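Local coordinates for protein putative esterase (Sulfolobus solfataricus P2, PDB 2RAU) that probably hydrolyses esters or lipids as a member of the alpha/beta-hydrolase superfamily, and binds calcium ions, at residues V9-P14 and I22-K27; L40-L45 and N95-D100; Y101-V106 and Y275-L280; S116-W121 and G204-P209. All coordinates share one frame; numbering follows the deposited sequence. Where two conformers were deposited one is given.

Interaction 1: residues V9-P14 and I22-K27; sequences VKREAP and IENIWK
Val-9 and Lys-10 both point their backbone N-H groups at one carbonyl, Ile-25 O, approaching from the same face of its plane; Val-9 N is 2.8 Å from Ile-25 O and Lys-10 N 3.2 Å. Ile-25 N answers by donating to Lys-10 O, and further along Ala-13 and Glu-23 pair through N and O in both directions. The tight part lies over the inner strand, where Ile-22, Glu-23 and Asn-24 are buried. Here the Asn-24 amide clasps Glu-12 twice: OD1 accepts from Glu-12 N at 2.8 Å, well above the carbonyl plane, and ND2 reaches Glu-12 OE2 on its anti side at 2.9 Å. These two bonds fix the amide's rotation. Lys-10, bent at chi3 (87°), carries NZ to 3.0 Å from Glu-23 OE1, a salt bridge whose hydrogen bond is weak, while Glu-23 OE2 goes to His-41. Val-9, though exposed, spreads both methyls over the inner strand, CG2 3.5 Å from Ile-25 CG2 and CG1 on Lys-27 CB. Arg-11 is the loose side, barely covered and leading away into solvent. This is an antiparallel edge-strand pairing interrupted by a classic bulge opposite Ile-25 and a G1 bulge opposite Glu-23, with Glu-12 in the left-handed backbone conformation (phi 50°).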
# COMPACT_ATOMS: atom_id res chain seq x y z
N VAL A 9 5.03 5.43 -20.03
CA VAL A 9 3.70 5.96 -20.24
C VAL A 9 3.52 7.41 -19.76
O VAL A 9 2.67 8.10 -20.25
CB VAL A 9 2.61 4.99 -19.68
CG1 VAL A 9 2.70 3.65 -20.40
CG2 VAL A 9 2.76 4.80 -18.25
N LYS A 10 4.33 7.87 -18.81
CA LYS A 10 4.33 9.25 -18.38
C LYS A 10 5.77 9.60 -18.14
O LYS A 10 6.43 8.95 -17.36
CB LYS A 10 3.53 9.45 -17.11
CG LYS A 10 3.29 10.87 -16.81
CD LYS A 10 1.99 11.10 -16.09
CE LYS A 10 2.14 10.97 -14.63
NZ LYS A 10 0.91 11.48 -13.93
N ARG A 11 6.24 10.67 -18.78
CA ARG A 11 7.62 11.09 -18.66
C ARG A 11 7.78 12.47 -18.03
O ARG A 11 7.20 13.42 -18.47
CB ARG A 11 8.22 11.12 -20.05
CG ARG A 11 9.77 11.21 -20.06
CD ARG A 11 10.29 11.49 -21.51
NE ARG A 11 9.33 10.95 -22.50
CZ ARG A 11 9.48 9.81 -23.20
NH1 ARG A 11 10.60 9.06 -23.11
NH2 ARG A 11 8.50 9.43 -24.02
N GLU A 12 8.56 12.55 -16.97
CA GLU A 12 8.90 13.81 -16.34
C GLU A 12 7.73 14.73 -16.03
O GLU A 12 7.75 15.94 -16.33
CB GLU A 12 9.94 14.51 -17.22
CG GLU A 12 11.22 13.72 -17.31
CD GLU A 12 12.02 13.84 -16.04
OE1 GLU A 12 12.50 14.97 -15.77
OE2 GLU A 12 12.17 12.82 -15.31
N ALA A 13 6.71 14.18 -15.43
CA ALA A 13 5.50 14.91 -15.16
C ALA A 13 5.48 15.49 -13.73
O ALA A 13 5.48 14.74 -12.75
CB ALA A 13 4.32 14.00 -15.36
N PRO A 14 5.42 16.83 -13.60
CA PRO A 14 5.23 17.43 -12.26
C PRO A 14 4.00 16.92 -11.50
O PRO A 14 2.96 16.60 -12.07
CB PRO A 14 5.15 18.94 -12.55
CG PRO A 14 5.95 19.11 -13.77
CD PRO A 14 5.61 17.88 -14.62
N ILE A 22 8.92 15.34 -9.57
CA ILE A 22 8.47 14.87 -10.88
C ILE A 22 8.25 13.35 -10.84
O ILE A 22 8.86 12.62 -10.05
CB ILE A 22 9.39 15.39 -12.06
CG1 ILE A 22 10.69 14.64 -12.09
CG2 ILE A 22 9.61 16.96 -11.99
CD1 ILE A 22 10.64 13.36 -12.90
N GLU A 23 7.30 12.91 -11.67
CA GLU A 23 6.90 11.52 -11.77
C GLU A 23 7.18 10.93 -13.16
O GLU A 23 7.00 11.57 -14.17
CB GLU A 23 5.40 11.45 -11.47
CG GLU A 23 4.83 10.06 -11.32
CD GLU A 23 3.32 10.01 -11.11
OE1 GLU A 23 2.60 10.99 -11.47
OE2 GLU A 23 2.85 8.98 -10.61
N ASN A 24 7.64 9.68 -13.16
CA ASN A 24 7.76 8.87 -14.35
C ASN A 24 6.95 7.60 -14.10
O ASN A 24 6.91 7.11 -12.99
CB ASN A 24 9.22 8.57 -14.66
CG ASN A 24 9.93 9.81 -15.19
OD1 ASN A 24 9.82 10.11 -16.35
ND2 ASN A 24 10.56 10.59 -14.30
N ILE A 25 6.27 7.12 -15.13
CA ILE A 25 5.50 5.88 -15.03
C ILE A 25 5.83 4.99 -16.25
O ILE A 25 5.83 5.44 -17.38
CB ILE A 25 3.98 6.10 -15.00
CG1 ILE A 25 3.57 7.13 -13.94
CG2 ILE A 25 3.28 4.80 -14.77
CD1 ILE A 25 2.09 7.46 -13.95
N TRP A 26 6.08 3.72 -15.95
CA TRP A 26 6.26 2.69 -16.95
C TRP A 26 5.27 1.60 -16.69
O TRP A 26 4.89 1.34 -15.57
CB TRP A 26 7.64 2.07 -16.87
CG TRP A 26 8.78 2.99 -17.07
CD1 TRP A 26 9.47 3.19 -18.22
CD2 TRP A 26 9.41 3.81 -16.08
NE1 TRP A 26 10.50 4.06 -18.01
CE2 TRP A 26 10.48 4.47 -16.71
CE3 TRP A 26 9.19 4.01 -14.72
CZ2 TRP A 26 11.31 5.34 -16.04
CZ3 TRP A 26 10.03 4.87 -14.06
CH2 TRP A 26 11.08 5.52 -14.72
N LYS A 27 4.95 0.91 -17.76
CA LYS A 27 4.00 -0.19 -17.74
C LYS A 27 4.60 -1.45 -18.41
O LYS A 27 5.36 -1.35 -19.40
CB LYS A 27 2.84 0.29 -18.58
CG LYS A 27 1.68 -0.56 -18.63
CD LYS A 27 0.64 0.08 -19.58
CE LYS A 27 -0.51 0.58 -18.85
NZ LYS A 27 -1.65 0.86 -19.81
O HOH W 1 2.50 13.68 -12.11

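Interaction 2: residues L40-L45 and N95-D100; sequences LHKVNL and NVYTID
At the edge of the His-41 imidazole, and in its plane, sits Asp-100 OD2, only 2.6 Å from His-41 NE2. The carboxylate stands nearly perpendicular to the ring (84° between planes), and NE2 meets OD2 on the syn side but 31° out of the carboxylate plane. Thr-98 O also lies at the ring's edge. The second flat group, the Tyr-97 phenol, is approached obliquely: Leu-40 CD1 lies 4.1 Å from Tyr-97 CB, and Lys-42 CG comes to 3.5 Å from Tyr-97 CE2.

Lys-42 is extended throughout and runs alongside the tyrosine in the same direction, so its methylenes follow the ring out to the hydroxyl. Its CE also rests 3.4 Å from Asn-95 OD1. Both polar ends then converge on Asp-140 of helix 123-141, by a salt bridge from Lys-42 NZ and a hydrogen bond with Tyr-97 OH.

Beneath the side chains the strands run antiparallel. His-41 and Thr-98 form one hydrogen-bonded pair, Val-43 and Val-96 the other, with Val-43 N 2.7 Å from Val-96 O. The two valines face helix 85-91, whereas Leu-40 and Tyr-97 face helix 123-141.

In this buried setting His-41 is gripped at both nitrogens, since ND1 bonds to Glu-23 OE2, and Asp-100 OD2 has a second partner in Ser-39. A histidine held between two carboxylates would probably be biased toward the doubly protonated, cationic form, which would tie three successive strands together electrostatically.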
# COMPACT_ATOMS: atom_id res chain seq x y z
N LEU A 40 4.91 0.89 -12.78
CA LEU A 40 5.92 1.33 -11.87
C LEU A 40 6.00 2.84 -11.90
O LEU A 40 6.01 3.42 -12.98
CB LEU A 40 7.27 0.77 -12.32
CG LEU A 40 8.56 1.17 -11.67
CD1 LEU A 40 8.33 0.89 -10.21
CD2 LEU A 40 9.68 0.30 -12.26
N HIS A 41 5.98 3.48 -10.72
CA HIS A 41 6.11 4.94 -10.62
C HIS A 41 7.42 5.26 -9.98
O HIS A 41 7.83 4.61 -9.07
CB HIS A 41 5.01 5.57 -9.73
CG HIS A 41 3.61 5.29 -10.20
ND1 HIS A 41 2.71 6.30 -10.49
CD2 HIS A 41 2.94 4.13 -10.37
CE1 HIS A 41 1.56 5.76 -10.88
NE2 HIS A 41 1.67 4.44 -10.80
N LYS A 42 8.08 6.29 -10.49
CA LYS A 42 9.27 6.84 -9.87
C LYS A 42 8.96 8.31 -9.52
O LYS A 42 8.36 9.04 -10.33
CB LYS A 42 10.47 6.80 -10.82
CG LYS A 42 11.79 7.31 -10.22
CD LYS A 42 12.86 7.39 -11.26
CE LYS A 42 14.18 7.85 -10.70
NZ LYS A 42 15.19 7.79 -11.77
N VAL A 43 9.36 8.72 -8.32
CA VAL A 43 9.27 10.12 -7.92
C VAL A 43 10.64 10.60 -7.46
O VAL A 43 11.32 9.94 -6.70
CB VAL A 43 8.22 10.33 -6.80
CG1 VAL A 43 8.11 11.83 -6.33
CG2 VAL A 43 6.83 9.76 -7.25
N ASN A 44 11.02 11.78 -7.93
CA ASN A 44 12.26 12.43 -7.52
C ASN A 44 12.13 13.92 -7.66
O ASN A 44 11.24 14.43 -8.33
CB ASN A 44 13.51 11.89 -8.28
CG ASN A 44 13.39 11.98 -9.81
OD1 ASN A 44 13.04 11.01 -10.45
ND2 ASN A 44 13.70 13.11 -10.37
N LEU A 45 13.06 14.62 -7.04
CA LEU A 45 13.20 16.05 -7.17
C LEU A 45 13.63 16.40 -8.57
O LEU A 45 14.34 15.63 -9.22
CB LEU A 45 14.32 16.52 -6.24
CG LEU A 45 14.06 16.88 -4.81
CD1 LEU A 45 15.40 17.19 -4.16
CD2 LEU A 45 13.12 18.10 -4.70
N ASN A 95 15.36 8.68 -4.67
CA ASN A 95 14.60 8.14 -5.78
C ASN A 95 13.61 7.18 -5.10
O ASN A 95 14.02 6.21 -4.47
CB ASN A 95 15.44 7.35 -6.78
CG ASN A 95 16.38 8.20 -7.62
OD1 ASN A 95 15.99 9.27 -8.13
ND2 ASN A 95 17.62 7.75 -7.73
N VAL A 96 12.33 7.44 -5.25
CA VAL A 96 11.29 6.60 -4.64
C VAL A 96 10.43 6.00 -5.73
O VAL A 96 10.02 6.68 -6.63
CB VAL A 96 10.41 7.39 -3.63
CG1 VAL A 96 9.47 6.42 -2.83
CG2 VAL A 96 11.35 8.27 -2.68
N TYR A 97 10.17 4.71 -5.62
CA TYR A 97 9.44 3.98 -6.61
C TYR A 97 8.30 3.27 -5.93
O TYR A 97 8.36 2.95 -4.74
CB TYR A 97 10.34 2.90 -7.26
CG TYR A 97 11.60 3.40 -7.94
CD1 TYR A 97 12.77 3.62 -7.22
CD2 TYR A 97 11.65 3.57 -9.30
CE1 TYR A 97 13.96 4.01 -7.84
CE2 TYR A 97 12.85 3.97 -9.95
CZ TYR A 97 13.99 4.19 -9.20
OH TYR A 97 15.14 4.53 -9.88
N THR A 98 7.24 2.99 -6.69
CA THR A 98 6.12 2.26 -6.16
C THR A 98 5.35 1.61 -7.31
O THR A 98 5.24 2.16 -8.39
CB THR A 98 5.23 3.15 -5.22
OG1 THR A 98 4.16 2.35 -4.67
CG2 THR A 98 4.69 4.42 -5.96
N ILE A 99 4.78 0.45 -7.02
CA ILE A 99 4.21 -0.50 -7.99
C ILE A 99 2.68 -0.48 -7.96
O ILE A 99 2.06 -0.38 -6.88
CB ILE A 99 4.73 -1.93 -7.66
CG1 ILE A 99 4.18 -2.96 -8.66
CG2 ILE A 99 4.41 -2.33 -6.20
CD1 ILE A 99 4.76 -4.47 -8.53
N ASP A 100 2.12 -0.50 -9.17
CA ASP A 100 0.73 -0.77 -9.41
C ASP A 100 0.62 -2.27 -9.69
O ASP A 100 1.17 -2.79 -10.66
CB ASP A 100 0.17 -0.01 -10.58
CG ASP A 100 0.23 1.48 -10.40
OD1 ASP A 100 -0.03 1.96 -9.28
OD2 ASP A 100 0.45 2.20 -11.39

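Interaction 3: residues Y101-V106 and Y275-L280; sequences YRTHYV and YWPYRL
Chi1 of 48° sets the Thr-103 methyl opposite its own carbonyl carbon, and from there CG2 presses into strand 275-277. On the other side Trp-276 has its CG trans to the backbone N (chi1 -170°); although its side chain sets off away from 101-106, the indole comes back to meet that segment.

Thr-103 CG2 is the wedge. It lies 3.5 Å from Pro-277 CD, slightly closer than ordinary carbon contact, and 3.4 Å from Tyr-275 O, and it also touches the indole at Trp-276 CE3. The far rim of the indole belongs to Tyr-101: CE2 of the tyrosine lies in the indole plane, 3.9 Å from Trp-276 CH2, and the two rings are inclined steeply, at 76°. At the other end of the segment Val-106 CG1 meets the edge of the Tyr-275 ring, 3.7 Å from its CD2, the two side chains crossing at about a right angle.

No hydrogen bond passes directly between the segments. Instead water 2 donates to both backbones, 2.8 Å from Thr-103 O and 2.7 Å from Tyr-275 O.

The 3-10 turn 102-105 thus follows the end of strand 94-100 and packs against the short strand 275-277, which pairs with 207-209. Trp-126 of helix 123-141 covers Tyr-101 and Thr-103, while Phe-153, at the start of helix 153-169, meets the Trp-276 indole edge-to-face.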
# COMPACT_ATOMS: atom_id res chain seq x y z
N TYR A 101 -0.03 -2.98 -8.77
CA TYR A 101 -0.25 -4.40 -8.93
C TYR A 101 -1.28 -4.61 -10.03
O TYR A 101 -1.94 -3.67 -10.45
CB TYR A 101 -0.85 -4.97 -7.67
CG TYR A 101 -0.03 -4.82 -6.42
CD1 TYR A 101 1.29 -5.28 -6.37
CD2 TYR A 101 -0.59 -4.27 -5.28
CE1 TYR A 101 2.04 -5.17 -5.20
CE2 TYR A 101 0.14 -4.17 -4.11
CZ TYR A 101 1.45 -4.63 -4.05
OH TYR A 101 2.12 -4.52 -2.86
N ARG A 102 -1.47 -5.87 -10.41
CA ARG A 102 -2.43 -6.21 -11.47
C ARG A 102 -3.86 -5.76 -11.15
O ARG A 102 -4.69 -5.52 -12.07
CB ARG A 102 -2.38 -7.72 -11.77
CG ARG A 102 -0.99 -8.19 -12.21
CD ARG A 102 -0.99 -9.63 -12.56
NE ARG A 102 0.37 -10.13 -12.68
CZ ARG A 102 0.76 -11.12 -13.47
NH1 ARG A 102 -0.07 -11.76 -14.26
NH2 ARG A 102 2.03 -11.46 -13.48
N THR A 103 -4.16 -5.69 -9.86
CA THR A 103 -5.45 -5.20 -9.33
C THR A 103 -5.77 -3.79 -9.82
O THR A 103 -6.93 -3.41 -9.94
CB THR A 103 -5.45 -5.24 -7.78
OG1 THR A 103 -4.22 -4.64 -7.32
CG2 THR A 103 -5.65 -6.66 -7.29
N HIS A 104 -4.73 -3.03 -10.19
CA HIS A 104 -4.90 -1.71 -10.68
C HIS A 104 -5.40 -1.61 -12.12
O HIS A 104 -5.64 -0.51 -12.60
CB HIS A 104 -3.64 -0.89 -10.53
CG HIS A 104 -3.86 0.58 -10.50
ND1 HIS A 104 -4.82 1.19 -9.69
CD2 HIS A 104 -3.22 1.58 -11.14
CE1 HIS A 104 -4.75 2.50 -9.87
NE2 HIS A 104 -3.79 2.76 -10.74
N TYR A 105 -5.62 -2.76 -12.75
CA TYR A 105 -6.09 -2.83 -14.14
C TYR A 105 -7.42 -3.57 -14.26
O TYR A 105 -7.96 -3.70 -15.38
CB TYR A 105 -5.00 -3.48 -15.02
CG TYR A 105 -3.84 -2.53 -15.11
CD1 TYR A 105 -3.87 -1.51 -16.01
CD2 TYR A 105 -2.76 -2.61 -14.22
CE1 TYR A 105 -2.89 -0.58 -16.04
CE2 TYR A 105 -1.80 -1.68 -14.23
CZ TYR A 105 -1.86 -0.68 -15.17
OH TYR A 105 -0.89 0.28 -15.27
N VAL A 106 -8.01 -3.94 -13.13
CA VAL A 106 -9.33 -4.65 -13.12
C VAL A 106 -10.52 -3.65 -13.27
O VAL A 106 -10.63 -2.69 -12.51
CB VAL A 106 -9.46 -5.50 -11.82
CG1 VAL A 106 -10.88 -6.22 -11.72
CG2 VAL A 106 -8.31 -6.52 -11.73
N TYR A 275 -11.10 -4.23 -6.21
CA TYR A 275 -11.01 -5.66 -5.90
C TYR A 275 -9.61 -6.14 -5.60
O TYR A 275 -8.62 -5.62 -6.12
CB TYR A 275 -11.52 -6.48 -7.08
CG TYR A 275 -12.93 -6.17 -7.56
CD1 TYR A 275 -14.02 -6.40 -6.72
CD2 TYR A 275 -13.17 -5.76 -8.86
CE1 TYR A 275 -15.33 -6.15 -7.16
CE2 TYR A 275 -14.46 -5.56 -9.32
CZ TYR A 275 -15.53 -5.77 -8.45
OH TYR A 275 -16.82 -5.59 -8.85
N TRP A 276 -9.56 -7.20 -4.81
CA TRP A 276 -8.32 -7.83 -4.38
C TRP A 276 -8.51 -9.34 -4.49
O TRP A 276 -9.52 -9.84 -4.12
CB TRP A 276 -8.02 -7.48 -2.93
CG TRP A 276 -6.68 -7.86 -2.46
CD1 TRP A 276 -6.36 -8.91 -1.63
CD2 TRP A 276 -5.45 -7.19 -2.75
NE1 TRP A 276 -4.99 -8.92 -1.40
CE2 TRP A 276 -4.41 -7.88 -2.08
CE3 TRP A 276 -5.11 -6.07 -3.51
CZ2 TRP A 276 -3.07 -7.47 -2.14
CZ3 TRP A 276 -3.79 -5.66 -3.54
CH2 TRP A 276 -2.79 -6.36 -2.86
N PRO A 277 -7.51 -10.07 -5.04
CA PRO A 277 -7.69 -11.50 -5.20
C PRO A 277 -7.71 -12.27 -3.90
O PRO A 277 -6.88 -12.05 -2.99
CB PRO A 277 -6.50 -11.90 -6.07
CG PRO A 277 -5.43 -10.92 -5.66
CD PRO A 277 -6.19 -9.62 -5.52
N TYR A 278 -8.68 -13.16 -3.79
CA TYR A 278 -8.71 -14.13 -2.68
C TYR A 278 -7.48 -15.03 -2.62
O TYR A 278 -7.12 -15.51 -1.54
CB TYR A 278 -9.99 -15.03 -2.74
CG TYR A 278 -11.10 -14.55 -1.82
CD1 TYR A 278 -10.99 -14.66 -0.44
CD2 TYR A 278 -12.27 -14.00 -2.33
CE1 TYR A 278 -12.00 -14.23 0.41
CE2 TYR A 278 -13.27 -13.55 -1.48
CZ TYR A 278 -13.12 -13.68 -0.11
OH TYR A 278 -14.10 -13.22 0.76
N ARG A 279 -6.87 -15.31 -3.76
CA ARG A 279 -5.84 -16.31 -3.85
C ARG A 279 -4.68 -16.03 -2.84
O ARG A 279 -4.17 -16.93 -2.16
CB ARG A 279 -5.38 -16.45 -5.32
CG ARG A 279 -4.27 -17.46 -5.62
CD ARG A 279 -4.74 -18.79 -5.19
NE ARG A 279 -3.91 -19.90 -5.64
CZ ARG A 279 -4.27 -20.76 -6.60
NH1 ARG A 279 -5.41 -20.65 -7.28
NH2 ARG A 279 -3.46 -21.76 -6.88
N LEU A 280 -4.30 -14.77 -2.69
CA LEU A 280 -3.20 -14.42 -1.81
C LEU A 280 -3.45 -14.89 -0.38
O LEU A 280 -2.57 -15.47 0.24
CB LEU A 280 -2.93 -12.91 -1.86
CG LEU A 280 -2.17 -12.34 -3.05
CD1 LEU A 280 -2.35 -10.87 -3.10
CD2 LEU A 280 -0.67 -12.73 -3.00
O HOH W 2 -9.05 -4.25 -8.36

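Interaction 4: residues S116-W121 and G204-P209; sequences SFTANW and GIYVIP
A 3-10 turn running into a type I turn, in the long loop between strand 94-100 and helix 123-141, receives the ring of Tyr-206 just ahead of strand 207-209. The ring lies flat against the backbone of Ser-116: CA of the serine stands 3.5 Å from the centroid of the Tyr-206 ring, only 10° off its normal, a well-centred CH-pi contact. Ser-116 CB covers the hydroxyl end of the same face, 3.5 Å from Tyr-206 CE2. Ala-119 reaches another part of the ring obliquely, its CB 3.8 Å from Tyr-206 CE1.

Thr-118 works nearer the root of the tyrosine. With chi1 at 75° its hydroxyl sits between its own N and carbonyl carbon, and OG1 comes to 3.2 Å from Tyr-206 CB and 3.7 Å from Val-207 CG1. These are packing contacts; the hydroxyl is hydrogen-bonded to Leu-115 O, three residues back in the chain.

Polar linkage across the contact runs through water 3, which donates to Thr-118 O at 2.8 Å and to Tyr-206 O at 2.9 Å. Tyr-206 OH is held by Glu-201 of helix 197-203, fixing the far end of the ring.

The tyrosine comes from the long insertion, carrying several short helices, between core strands 170-176 and 297-302, the usual place for the cap of an alpha/beta hydrolase. Tyr-206 thus probably belongs to a cap, and its ring lies flat on a loop that leads out of core strand 94-100.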
# COMPACT_ATOMS: atom_id res chain seq x y z
N SER A 116 -12.54 -14.58 -12.97
CA SER A 116 -11.85 -15.87 -12.83
C SER A 116 -10.39 -15.78 -13.28
O SER A 116 -9.57 -16.58 -12.84
CB SER A 116 -12.62 -16.96 -13.57
OG SER A 116 -12.55 -16.74 -14.97
N PHE A 117 -10.04 -14.75 -14.08
CA PHE A 117 -8.68 -14.50 -14.48
C PHE A 117 -7.78 -14.14 -13.28
O PHE A 117 -6.54 -14.15 -13.40
CB PHE A 117 -8.58 -13.42 -15.57
CG PHE A 117 -9.01 -12.06 -15.13
CD1 PHE A 117 -8.13 -11.18 -14.51
CD2 PHE A 117 -10.31 -11.63 -15.37
CE1 PHE A 117 -8.56 -9.91 -14.08
CE2 PHE A 117 -10.73 -10.38 -14.97
CZ PHE A 117 -9.87 -9.51 -14.31
N THR A 118 -8.39 -13.81 -12.14
CA THR A 118 -7.66 -13.55 -10.90
C THR A 118 -7.40 -14.82 -10.05
O THR A 118 -6.74 -14.75 -9.01
CB THR A 118 -8.37 -12.52 -10.02
OG1 THR A 118 -9.50 -13.13 -9.39
CG2 THR A 118 -8.79 -11.28 -10.80
N ALA A 119 -7.86 -15.99 -10.51
CA ALA A 119 -7.76 -17.24 -9.72
C ALA A 119 -6.30 -17.58 -9.34
O ALA A 119 -6.03 -18.09 -8.26
CB ALA A 119 -8.42 -18.39 -10.49
N ASN A 120 -5.34 -17.28 -10.20
CA ASN A 120 -3.92 -17.56 -9.90
C ASN A 120 -3.13 -16.28 -9.63
O ASN A 120 -1.94 -16.18 -9.96
CB ASN A 120 -3.28 -18.38 -11.02
CG ASN A 120 -3.96 -19.69 -11.21
OD1 ASN A 120 -3.83 -20.56 -10.37
ND2 ASN A 120 -4.71 -19.83 -12.30
N TRP A 121 -3.80 -15.28 -9.07
CA TRP A 121 -3.11 -14.09 -8.55
C TRP A 121 -2.71 -14.32 -7.09
O TRP A 121 -3.28 -13.72 -6.19
CB TRP A 121 -4.02 -12.88 -8.69
CG TRP A 121 -4.10 -12.34 -10.09
CD1 TRP A 121 -3.67 -12.94 -11.24
CD2 TRP A 121 -4.72 -11.11 -10.47
NE1 TRP A 121 -3.95 -12.12 -12.31
CE2 TRP A 121 -4.60 -11.00 -11.87
CE3 TRP A 121 -5.33 -10.08 -9.77
CZ2 TRP A 121 -5.05 -9.90 -12.56
CZ3 TRP A 121 -5.81 -8.98 -10.47
CH2 TRP A 121 -5.66 -8.90 -11.84
N GLY A 204 -17.51 -19.42 -7.51
CA GLY A 204 -17.27 -18.36 -8.47
C GLY A 204 -17.08 -17.00 -7.83
O GLY A 204 -17.63 -16.03 -8.30
N ILE A 205 -16.31 -16.95 -6.74
CA ILE A 205 -16.03 -15.72 -5.99
C ILE A 205 -14.53 -15.67 -5.92
O ILE A 205 -13.94 -16.49 -5.22
CB ILE A 205 -16.61 -15.75 -4.53
CG1 ILE A 205 -18.13 -15.94 -4.55
CG2 ILE A 205 -16.25 -14.47 -3.76
CD1 ILE A 205 -18.72 -16.23 -3.19
N TYR A 206 -13.93 -14.74 -6.66
CA TYR A 206 -12.49 -14.71 -6.85
C TYR A 206 -11.82 -13.56 -6.18
O TYR A 206 -10.60 -13.62 -5.99
CB TYR A 206 -12.13 -14.72 -8.35
CG TYR A 206 -12.56 -15.96 -9.06
CD1 TYR A 206 -11.78 -17.13 -9.01
CD2 TYR A 206 -13.75 -16.01 -9.78
CE1 TYR A 206 -12.15 -18.26 -9.65
CE2 TYR A 206 -14.15 -17.17 -10.39
CZ TYR A 206 -13.35 -18.28 -10.32
OH TYR A 206 -13.73 -19.40 -10.97
N VAL A 207 -12.61 -12.55 -5.78
CA VAL A 207 -12.09 -11.30 -5.26
C VAL A 207 -12.84 -10.84 -4.01
O VAL A 207 -13.97 -11.23 -3.77
CB VAL A 207 -12.15 -10.18 -6.32
CG1 VAL A 207 -11.22 -10.45 -7.52
CG2 VAL A 207 -13.61 -9.91 -6.76
N ILE A 208 -12.16 -10.00 -3.22
CA ILE A 208 -12.70 -9.32 -2.06
C ILE A 208 -12.92 -7.86 -2.51
O ILE A 208 -11.98 -7.21 -2.96
CB ILE A 208 -11.71 -9.29 -0.86
CG1 ILE A 208 -11.13 -10.68 -0.58
CG2 ILE A 208 -12.40 -8.64 0.39
CD1 ILE A 208 -9.79 -10.66 0.17
N PRO A 209 -14.14 -7.35 -2.43
CA PRO A 209 -14.38 -5.99 -2.82
C PRO A 209 -14.01 -4.99 -1.70
O PRO A 209 -14.20 -5.24 -0.51
CB PRO A 209 -15.88 -5.96 -3.04
CG PRO A 209 -16.37 -6.97 -2.05
CD PRO A 209 -15.39 -8.04 -2.05
O HOH W 3 -8.00 -14.71 -6.47

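In the fold
The four contacts fall into two groups. Interactions 1 and 2 are neighbouring strand pairings of the one main sheet, about 9 Å between centres, joined by strands 21-29 and 37-45 and by Glu-23 OE2 to His-41 ND1 at 2.7 Å. Interactions 3 and 4, about 8 Å between centres, share the small two-stranded sheet 207-209/275-277, where Ile-208 N lies 2.8 Å from Trp-276 O. Segment 95-100 runs directly into 101-106, connecting the groups, and Lys-27 CE packs 3.6 Å from Tyr-105 OH. Interaction 3 reaches the probable catalytic centre: Tyr-101 touches the likely nucleophile elbow around Ser-152. Calcium-binding Gly-142 lies about 7 Å from the Tyr-97 side chain of interaction 2.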